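Ribonuclease VapC (Caulobacter crescentus, PDB 5K8J) probably acts as the toxic, magnesium-dependent PIN-domain ribonuclease of the VapBC1 toxin-antitoxin system, held in check by its VapB antitoxin. Local coordinates at residues Leu5-Ala10 against Ile35-Glu40; Gly29-Ser34 against Lys64-Leu69. All coordinates share one frame; numbering follows the deposited sequence.

Contact 1: residues Leu5-Ala10 against Ile35-Glu40; sequences LDTNVA and IISRVE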
loop_
_atom_site.group_PDB
_atom_site.type_symbol
_atom_site.label_atom_id
_atom_site.label_comp_id
_atom_site.label_asym_id
_atom_site.label_seq_id
_atom_site.Cartn_x
_atom_site.Cartn_y
_atom_site.Cartn_z
ATOM N N LEU B 5 24.193 1.148 -5.989
ATOM C CA LEU B 5 25.527 0.816 -5.523
ATOM C C LEU B 5 25.467 0.447 -4.054
ATOM O O LEU B 5 24.916 1.201 -3.249
ATOM C CB LEU B 5 26.482 2.006 -5.688
ATOM C CG LEU B 5 26.658 2.529 -7.109
ATOM C CD1 LEU B 5 27.795 3.610 -7.174
ATOM C CD2 LEU B 5 26.991 1.405 -8.078
ATOM N N ASP B 6 26.064 -0.684 -3.693
ATOM C CA ASP B 6 26.186 -0.987 -2.270
ATOM C C ASP B 6 27.082 0.052 -1.600
ATOM O O ASP B 6 27.909 0.714 -2.232
ATOM C CB ASP B 6 26.744 -2.396 -2.062
ATOM C CG ASP B 6 26.448 -2.972 -0.650
ATOM O OD1 ASP B 6 25.768 -2.293 0.180
ATOM O OD2 ASP B 6 26.898 -4.126 -0.413
ATOM N N THR B 7 26.934 0.174 -0.289
ATOM C CA THR B 7 27.702 1.212 0.414
ATOM C C THR B 7 29.204 1.080 0.182
ATOM O O THR B 7 29.906 2.091 0.018
ATOM C CB THR B 7 27.393 1.152 1.903
ATOM O OG1 THR B 7 25.996 1.382 2.075
ATOM C CG2 THR B 7 28.199 2.181 2.671
ATOM N N ASN B 8 29.729 -0.151 0.226
ATOM C CA ASN B 8 31.170 -0.360 0.087
ATOM C C ASN B 8 31.648 0.198 -1.238
ATOM O O ASN B 8 32.715 0.812 -1.323
ATOM C CB ASN B 8 31.489 -1.853 0.169
ATOM C CG ASN B 8 30.489 -2.724 -0.694
ATOM O OD1 ASN B 8 29.969 -2.249 -1.697
ATOM N ND2 ASN B 8 30.230 -3.964 -0.292
ATOM N N VAL B 9 30.864 -0.018 -2.299
ATOM C CA VAL B 9 31.213 0.512 -3.615
ATOM C C VAL B 9 31.262 2.037 -3.569
ATOM O O VAL B 9 32.188 2.662 -4.106
ATOM C CB VAL B 9 30.214 0.013 -4.684
ATOM C CG1 VAL B 9 30.523 0.616 -6.053
ATOM C CG2 VAL B 9 30.234 -1.511 -4.776
ATOM N N ALA B 10 30.244 2.658 -2.952
ATOM C CA ALA B 10 30.218 4.108 -2.846
ATOM C C ALA B 10 31.379 4.633 -2.012
ATOM O O ALA B 10 31.911 5.709 -2.301
ATOM C CB ALA B 10 28.890 4.566 -2.263
ATOM N N ILE B 35 19.738 6.378 0.455
ATOM C CA ILE B 35 19.889 7.305 1.579
ATOM C C ILE B 35 20.565 6.617 2.758
ATOM O O ILE B 35 21.218 7.275 3.574
ATOM C CB ILE B 35 18.515 7.877 1.958
ATOM C CG1 ILE B 35 18.655 9.104 2.894
ATOM C CG2 ILE B 35 17.633 6.834 2.639
ATOM C CD1 ILE B 35 19.020 10.331 2.198
ATOM N N ILE B 36 20.389 5.308 2.896
ATOM C CA ILE B 36 21.047 4.577 3.969
ATOM C C ILE B 36 22.551 4.582 3.747
ATOM O O ILE B 36 23.333 4.822 4.674
ATOM C CB ILE B 36 20.495 3.135 4.088
ATOM C CG1 ILE B 36 18.965 3.132 4.250
ATOM C CG2 ILE B 36 21.171 2.430 5.234
ATOM C CD1 ILE B 36 18.427 4.017 5.391
ATOM N N SER B 37 22.993 4.375 2.501
ATOM C CA SER B 37 24.404 4.552 2.192
ATOM C C SER B 37 24.866 5.979 2.464
ATOM O O SER B 37 25.996 6.192 2.934
ATOM C CB SER B 37 24.688 4.200 0.727
ATOM O OG SER B 37 24.307 2.877 0.408
ATOM N N ARG B 38 24.042 6.971 2.123
ATOM C CA ARG B 38 24.395 8.344 2.453
ATOM C C ARG B 38 24.689 8.476 3.946
ATOM O O ARG B 38 25.712 9.041 4.327
ATOM C CB ARG B 38 23.301 9.333 2.027
ATOM C CG ARG B 38 23.630 10.744 2.448
ATOM C CD ARG B 38 22.712 11.844 1.924
ATOM N NE ARG B 38 23.105 13.044 2.664
ATOM C CZ ARG B 38 22.313 14.053 3.001
ATOM N NH1 ARG B 38 21.067 14.115 2.578
ATOM N NH2 ARG B 38 22.785 15.033 3.766
ATOM N N VAL B 39 23.840 7.918 4.804
ATOM C CA VAL B 39 24.075 8.011 6.245
ATOM C C VAL B 39 25.437 7.428 6.597
ATOM O O VAL B 39 26.201 7.999 7.390
ATOM C CB VAL B 39 22.952 7.312 7.023
ATOM C CG1 VAL B 39 23.340 7.083 8.475
ATOM C CG2 VAL B 39 21.694 8.181 6.940
ATOM N N GLU B 40 25.739 6.262 6.046
ATOM C CA GLU B 40 27.021 5.637 6.323
ATOM C C GLU B 40 28.167 6.490 5.808
ATOM O O GLU B 40 29.180 6.650 6.507
ATOM C CB GLU B 40 27.049 4.230 5.727
ATOM C CG GLU B 40 26.014 3.285 6.299
ATOM C CD GLU B 40 26.228 1.880 5.751
ATOM O OE1 GLU B 40 27.170 1.219 6.259
ATOM O OE2 GLU B 40 25.539 1.496 4.753
HETATM O O HOH W 1 23.431 2.918 -2.224
#
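Thr7 and Glu40 meet through a hydroxyl and a carboxylate: Thr7 OG1 donates to Glu40 OE2 over 2.7 Å, approaching from above the carboxylate plane, 44° out of it. Ser37 OG is hydrogen-bonded to the same hydroxyl oxygen, 2.8 Å from Thr7 OG1. With chi1 at -60°, Thr7 sets OG1 beside its backbone N and CG2 anti to that N, so that the methyl also lies against the carboxylate, 3.4 Å from Glu40 OE2. Glu40 leaves its helix with CG beside the backbone N and then runs extended (chi2 -174°), crossing the threonine at about a right angle; its other oxygen, OE1, forms a salt bridge with Arg74 of a VapB chain. A water bridges Ser37 OG (2.8 Å) and Leu5 O, to which it donates; its 2.5 Å separation from Leu5 O is unusually short and doubtful in exact length. Asp6 OD1 accepts the adjacent Thr7 N-H at 2.8 Å, from above the carboxylate plane, while OD2 is hydrogen-bonded to Thr111 OG1. Asp6 is a predicted magnesium ligand, close to Asp95, the other predicted one. An aspartate just after the first strand, with a glutamate brought in by a neighbouring helix, is consistent with the acidic active site of PIN domains.

Contact 2: residues Gly29-Ser34 against Lys64-Leu69; sequences GAILLS and KVLPVL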
loop_
_atom_site.group_PDB
_atom_site.type_symbol
_atom_site.label_atom_id
_atom_site.label_comp_id
_atom_site.label_asym_id
_atom_site.label_seq_id
_atom_site.Cartn_x
_atom_site.Cartn_y
_atom_site.Cartn_z
ATOM N N GLY B 29 23.325 2.324 -17.426
ATOM C CA GLY B 29 22.045 2.659 -16.846
ATOM C C GLY B 29 22.204 3.711 -15.769
ATOM O O GLY B 29 23.306 4.167 -15.455
ATOM N N ALA B 30 21.064 4.088 -15.207
ATOM C CA ALA B 30 21.057 5.050 -14.114
ATOM C C ALA B 30 21.788 4.466 -12.913
ATOM O O ALA B 30 21.625 3.286 -12.582
ATOM C CB ALA B 30 19.623 5.393 -13.715
ATOM N N ILE B 31 22.540 5.309 -12.225
ATOM C CA ILE B 31 23.265 4.912 -11.023
ATOM C C ILE B 31 22.640 5.611 -9.825
ATOM O O ILE B 31 22.595 6.849 -9.772
ATOM C CB ILE B 31 24.756 5.237 -11.174
ATOM C CG1 ILE B 31 25.305 4.370 -12.322
ATOM C CG2 ILE B 31 25.483 4.967 -9.872
ATOM C CD1 ILE B 31 26.733 4.613 -12.648
ATOM N N LEU B 32 22.156 4.824 -8.875
ATOM C CA LEU B 32 21.348 5.312 -7.764
ATOM C C LEU B 32 22.077 5.046 -6.461
ATOM O O LEU B 32 22.745 4.028 -6.313
ATOM C CB LEU B 32 19.983 4.617 -7.726
ATOM C CG LEU B 32 19.230 4.494 -9.048
ATOM C CD1 LEU B 32 17.901 3.766 -8.827
ATOM C CD2 LEU B 32 18.982 5.855 -9.685
ATOM N N LEU B 33 21.935 5.962 -5.518
ATOM C CA LEU B 33 22.509 5.834 -4.187
ATOM C C LEU B 33 21.378 5.753 -3.163
ATOM O O LEU B 33 20.490 6.616 -3.152
ATOM C CB LEU B 33 23.390 7.053 -3.883
ATOM C CG LEU B 33 24.253 6.940 -2.633
ATOM C CD1 LEU B 33 25.320 5.871 -2.802
ATOM C CD2 LEU B 33 24.903 8.288 -2.376
ATOM N N SER B 34 21.458 4.779 -2.257
ATOM C CA SER B 34 20.507 4.704 -1.145
ATOM C C SER B 34 20.801 5.779 -0.099
ATOM O O SER B 34 21.957 6.040 0.228
ATOM C CB SER B 34 20.616 3.343 -0.492
ATOM O OG SER B 34 19.936 3.372 0.743
ATOM N N LYS B 64 25.930 15.676 -5.024
ATOM C CA LYS B 64 25.347 16.643 -5.945
ATOM C C LYS B 64 24.863 15.941 -7.212
ATOM O O LYS B 64 23.745 16.184 -7.681
ATOM C CB LYS B 64 26.359 17.733 -6.275
ATOM C CG LYS B 64 25.835 18.793 -7.225
ATOM C CD LYS B 64 26.882 19.885 -7.449
ATOM C CE LYS B 64 26.726 20.579 -8.807
ATOM N NZ LYS B 64 27.887 21.475 -9.131
ATOM N N VAL B 65 25.660 15.019 -7.736
ATOM C CA VAL B 65 25.369 14.405 -9.036
ATOM C C VAL B 65 24.431 13.213 -8.915
ATOM O O VAL B 65 23.533 13.040 -9.747
ATOM C CB VAL B 65 26.676 13.982 -9.717
ATOM C CG1 VAL B 65 26.383 13.288 -11.033
ATOM C CG2 VAL B 65 27.554 15.207 -9.948
ATOM N N LEU B 66 24.674 12.354 -7.955
ATOM C CA LEU B 66 23.966 11.084 -7.902
ATOM C C LEU B 66 22.579 11.281 -7.320
ATOM O O LEU B 66 22.404 11.998 -6.322
ATOM C CB LEU B 66 24.705 10.062 -7.050
ATOM C CG LEU B 66 26.072 9.640 -7.587
ATOM C CD1 LEU B 66 26.686 8.641 -6.646
ATOM C CD2 LEU B 66 26.005 9.043 -9.002
ATOM N N PRO B 67 21.572 10.657 -7.913
ATOM C CA PRO B 67 20.246 10.713 -7.314
ATOM C C PRO B 67 20.135 9.749 -6.141
ATOM O O PRO B 67 20.678 8.643 -6.173
ATOM C CB PRO B 67 19.335 10.298 -8.471
ATOM C CG PRO B 67 20.165 9.363 -9.233
ATOM C CD PRO B 67 21.566 9.920 -9.186
ATOM N N VAL B 68 19.466 10.194 -5.078
ATOM C CA VAL B 68 19.361 9.445 -3.823
ATOM C C VAL B 68 17.952 8.861 -3.669
ATOM O O VAL B 68 16.936 9.557 -3.863
ATOM C CB VAL B 68 19.755 10.339 -2.643
ATOM C CG1 VAL B 68 19.468 9.661 -1.335
ATOM C CG2 VAL B 68 21.246 10.661 -2.751
ATOM N N LEU B 69 17.900 7.584 -3.296
ATOM C CA LEU B 69 16.664 6.858 -3.024
ATOM C C LEU B 69 16.349 6.942 -1.547
ATOM O O LEU B 69 17.089 6.393 -0.721
ATOM C CB LEU B 69 16.790 5.369 -3.348
ATOM C CG LEU B 69 16.815 4.936 -4.777
ATOM C CD1 LEU B 69 17.234 3.447 -4.834
ATOM C CD2 LEU B 69 15.432 5.149 -5.370
#
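Leu32 and Pro67 bring their side chains together at about a right angle, Leu32 CD2 lying 3.7 Å from Pro67 CG. The other Leu32 methyl, CD1, meets Leu69 CD1 at 4.1 Å, so the two branches of one leucine serve two residues of segment 64-69. Leu32 has CG beside its backbone N (chi1 -46°) and CD1 continuing the extended chain (chi2 179°) to Leu69, while CD2 branches off to Pro67. At the start of the strand, Ile31 CG2 touches Leu66 CD2 at 4.2 Å, and Pro67 CD sits 3.3 Å from Ile31 O. Leu33 and Val68 share the opposite sheet face from Ser34 and Leu69. Between these side chains run the backbone bonds of a parallel pair: Leu33 N donates to Pro67 O at 3.0 Å, nearly straight at 169°, and Leu33 O accepts from Leu69 N at 2.8 Å. Val68 CA adds a CA-H...O contact to Leu33 O. At the polar edge, Ser34 OG caps the following helix at Ile36 N and is also hydrogen-bonded to Gln101. Both pairing bonds thus run through Leu33, and Pro67, lacking an N-H, can join only through its carbonyl; apolar contacts flank them, and the outer edge engages the antitoxin, Asp44 of a VapB chain accepting from Val68 N.

In the fold
The centres of contacts 1 and 2 lie about 10 Å apart within one PIN domain, and their segments alternate along the chain: 5-10, 29-34, 35-40, then 64-69. The strand of contact 2, 31-34, leads straight into helix 35-45, which supplies one side of contact 1. In the parallel sheet, strand 31-34 lies between strands 68-69 and 3-5. Leu5 and Leu32 share a probable backbone hydrogen bond, as do Ile35 and Leu69, while Leu5 packs on Ile31 and Ile35 on Val68. Contact 2 thus builds the sheet edge where VapB chains bind, and contact 1 joins the start of helix 7-15 to Ser37 and Glu40 of helix 35-45 beside the predicted magnesium ligand Asp6, which VapB also reaches.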